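Local coordinates for electron transfer flavoprotein, alpha subunit (Thermotoga maritima, PDB 7KOE), which binds flavin-adenine dinucleotide and, with its partner electron transfer flavoprotein chain, probably passes electrons between redox partners, at residues B[212-217]-B[269-274]. Sequence-based numbering, arbitrary orientation.
Sequences APVVVA and PVLYFA
Two neighbouring inner strands of the parallel sheet in the FAD-binding domain, 214-217 and 271-274, meet here with Val215, Tyr272 and Phe273 at the middle of the ladder. Their axes approach to 4.7 Å and differ in direction by 3°, and the backbone bonds confirm the parallel pairing: Val215 N donates to Leu271 O, Phe273 N to Val215 O, and Ala217 N to Phe273 O. The last is nearly straight, 2.8 Å with 170° at the hydrogen. At the N-terminal end of the pairing, Pro213 O accepts from Val270 N at 2.9 Å.

The all-parallel order 241-244, 214-218, 271-275, 293-296, 310-312 is consistent with a Rossmann-like sheet, a reading that rests on the family and on the FAD bound about 7 Å from the Tyr272 side chain. On the face carrying Val215, Ala217 and Tyr272, the tyrosine CG stands anti to the backbone N (chi1 -177°), which lets the ring reach across to the adjacent strand. Val215 CG1 rests 3.7 Å from Tyr272 CE1, while Ala217 CB meets the phenolic end, 3.8 Å from Tyr272 CZ. The hydroxyl itself is hydrogen-bonded to His283 NE2. Replacing Tyr272 with an alanine would probably leave His283 without this partner and open a gap beside Val215 and Ala217. Val215 CG2 turns instead to Pro269 CG, the two side chains crossing at about a right angle.

On the other face, Val214 and Leu271 run side by side, Val214 CG2 lying 3.9 Å from Leu271 CB. Val216 CG2 packs against Phe273 CB at 3.7 Å, whereas the Phe273 side chain also packs on Leu270 of the neighbouring electron transfer flavoprotein chain; Val216 also touches Leu231 and Ala235 of helix 227-237.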
ATOM      1  N   ALA B 212     -26.478 -32.180 -29.477  1.00 47.88           N
ATOM      2  CA  ALA B 212     -26.167 -32.303 -30.891  1.00 47.88           C
ATOM      3  C   ALA B 212     -24.659 -32.253 -31.084  1.00 47.88           C
ATOM      4  O   ALA B 212     -24.002 -31.370 -30.521  1.00 47.88           O
ATOM      5  CB  ALA B 212     -26.824 -31.192 -31.690  1.00 47.88           C
ATOM      6  N   PRO B 213     -24.077 -33.180 -31.848  1.00 47.09           N
ATOM      7  CA  PRO B 213     -22.621 -33.153 -32.043  1.00 47.09           C
ATOM      8  C   PRO B 213     -22.157 -32.058 -32.980  1.00 47.09           C
ATOM      9  O   PRO B 213     -20.967 -31.724 -32.972  1.00 47.09           O
ATOM     10  CB  PRO B 213     -22.316 -34.543 -32.620  1.00 47.09           C
ATOM     11  CG  PRO B 213     -23.576 -35.343 -32.435  1.00 47.09           C
ATOM     12  CD  PRO B 213     -24.688 -34.361 -32.469  1.00 47.09           C
ATOM     13  N   VAL B 214     -23.043 -31.504 -33.799  1.00 43.48           N
ATOM     14  CA  VAL B 214     -22.713 -30.418 -34.711  1.00 43.48           C
ATOM     15  C   VAL B 214     -23.817 -29.379 -34.602  1.00 43.48           C
ATOM     16  O   VAL B 214     -24.998 -29.710 -34.730  1.00 43.48           O
ATOM     17  CB  VAL B 214     -22.566 -30.912 -36.166  1.00 43.48           C
ATOM     18  CG1 VAL B 214     -22.623 -29.755 -37.147  1.00 43.48           C
ATOM     19  CG2 VAL B 214     -21.266 -31.664 -36.343  1.00 43.48           C
ATOM     20  N   VAL B 215     -23.444 -28.134 -34.334  1.00 39.02           N
ATOM     21  CA  VAL B 215     -24.386 -27.027 -34.331  1.00 39.02           C
ATOM     22  C   VAL B 215     -23.925 -26.050 -35.397  1.00 39.02           C
ATOM     23  O   VAL B 215     -22.870 -25.419 -35.255  1.00 39.02           O
ATOM     24  CB  VAL B 215     -24.485 -26.349 -32.961  1.00 39.02           C
ATOM     25  CG1 VAL B 215     -25.356 -25.115 -33.049  1.00 39.02           C
ATOM     26  CG2 VAL B 215     -25.049 -27.316 -31.943  1.00 39.02           C
ATOM     27  N   VAL B 216     -24.687 -25.945 -36.477  1.00 39.34           N
ATOM     28  CA  VAL B 216     -24.457 -24.936 -37.500  1.00 39.34           C
ATOM     29  C   VAL B 216     -25.460 -23.806 -37.306  1.00 39.34           C
ATOM     30  O   VAL B 216     -26.676 -24.010 -37.376  1.00 39.34           O
ATOM     31  CB  VAL B 216     -24.496 -25.545 -38.917  1.00 39.34           C
ATOM     32  CG1 VAL B 216     -25.677 -26.476 -39.113  1.00 39.34           C
ATOM     33  CG2 VAL B 216     -24.520 -24.445 -39.963  1.00 39.34           C
ATOM     34  N   ALA B 217     -24.948 -22.616 -37.010  1.00 36.42           N
ATOM     35  CA  ALA B 217     -25.786 -21.515 -36.574  1.00 36.42           C
ATOM     36  C   ALA B 217     -25.491 -20.282 -37.408  1.00 36.42           C
ATOM     37  O   ALA B 217     -24.415 -20.155 -37.994  1.00 36.42           O
ATOM     38  CB  ALA B 217     -25.567 -21.206 -35.096  1.00 36.42           C
ATOM     39  N   PRO B 269     -21.132 -28.772 -28.762  1.00 45.16           N
ATOM     40  CA  PRO B 269     -20.899 -29.789 -29.784  1.00 45.16           C
ATOM     41  C   PRO B 269     -19.417 -30.081 -29.925  1.00 45.16           C
ATOM     42  O   PRO B 269     -18.603 -29.542 -29.171  1.00 45.16           O
ATOM     43  CB  PRO B 269     -21.469 -29.134 -31.041  1.00 45.16           C
ATOM     44  CG  PRO B 269     -21.116 -27.723 -30.869  1.00 45.16           C
ATOM     45  CD  PRO B 269     -21.161 -27.435 -29.383  1.00 45.16           C
ATOM     46  N   VAL B 270     -19.047 -30.939 -30.878  1.00 48.82           N
ATOM     47  CA  VAL B 270     -17.643 -31.078 -31.232  1.00 48.82           C
ATOM     48  C   VAL B 270     -17.280 -30.220 -32.430  1.00 48.82           C
ATOM     49  O   VAL B 270     -16.100 -30.140 -32.791  1.00 48.82           O
ATOM     50  CB  VAL B 270     -17.271 -32.549 -31.506  1.00 48.82           C
ATOM     51  CG1 VAL B 270     -17.601 -33.404 -30.298  1.00 48.82           C
ATOM     52  CG2 VAL B 270     -17.970 -33.059 -32.746  1.00 48.82           C
ATOM     53  N   LEU B 271     -18.257 -29.558 -33.044  1.00 43.07           N
ATOM     54  CA  LEU B 271     -18.017 -28.784 -34.257  1.00 43.07           C
ATOM     55  C   LEU B 271     -19.117 -27.737 -34.364  1.00 43.07           C
ATOM     56  O   LEU B 271     -20.280 -28.085 -34.578  1.00 43.07           O
ATOM     57  CB  LEU B 271     -17.996 -29.696 -35.474  1.00 43.07           C
ATOM     58  CG  LEU B 271     -17.921 -29.064 -36.859  1.00 43.07           C
ATOM     59  CD1 LEU B 271     -16.723 -28.150 -36.982  1.00 43.07           C
ATOM     60  CD2 LEU B 271     -17.874 -30.149 -37.914  1.00 43.07           C
ATOM     61  N   TYR B 272     -18.753 -26.469 -34.211  1.00 39.17           N
ATOM     62  CA  TYR B 272     -19.694 -25.363 -34.285  1.00 39.17           C
ATOM     63  C   TYR B 272     -19.416 -24.553 -35.542  1.00 39.17           C
ATOM     64  O   TYR B 272     -18.259 -24.229 -35.830  1.00 39.17           O
ATOM     65  CB  TYR B 272     -19.594 -24.477 -33.040  1.00 39.17           C
ATOM     66  CG  TYR B 272     -20.593 -23.343 -33.008  1.00 39.17           C
ATOM     67  CD1 TYR B 272     -21.896 -23.553 -32.580  1.00 39.17           C
ATOM     68  CD2 TYR B 272     -20.233 -22.062 -33.409  1.00 39.17           C
ATOM     69  CE1 TYR B 272     -22.808 -22.523 -32.558  1.00 39.17           C
ATOM     70  CE2 TYR B 272     -21.139 -21.034 -33.393  1.00 39.17           C
ATOM     71  CZ  TYR B 272     -22.423 -21.270 -32.971  1.00 39.17           C
ATOM     72  OH  TYR B 272     -23.317 -20.233 -32.944  1.00 39.17           O
ATOM     73  N   PHE B 273     -20.470 -24.222 -36.281  1.00 41.74           N
ATOM     74  CA  PHE B 273     -20.361 -23.421 -37.499  1.00 41.74           C
ATOM     75  C   PHE B 273     -21.000 -22.061 -37.241  1.00 41.74           C
ATOM     76  O   PHE B 273     -22.223 -21.920 -37.294  1.00 41.74           O
ATOM     77  CB  PHE B 273     -21.033 -24.120 -38.675  1.00 41.74           C
ATOM     78  CG  PHE B 273     -20.150 -25.087 -39.396  1.00 41.74           C
ATOM     79  CD1 PHE B 273     -19.346 -24.664 -40.438  1.00 41.74           C
ATOM     80  CD2 PHE B 273     -20.134 -26.424 -39.040  1.00 41.74           C
ATOM     81  CE1 PHE B 273     -18.535 -25.555 -41.103  1.00 41.74           C
ATOM     82  CE2 PHE B 273     -19.326 -27.317 -39.702  1.00 41.74           C
ATOM     83  CZ  PHE B 273     -18.526 -26.885 -40.733  1.00 41.74           C
ATOM     84  N   ALA B 274     -20.170 -21.054 -36.974  1.00 40.56           N
ATOM     85  CA  ALA B 274     -20.641 -19.681 -36.801  1.00 40.56           C
ATOM     86  C   ALA B 274     -20.807 -19.045 -38.181  1.00 40.56           C
ATOM     87  O   ALA B 274     -20.009 -18.222 -38.634  1.00 40.56           O
ATOM     88  CB  ALA B 274     -19.680 -18.890 -35.928  1.00 40.56           C
TER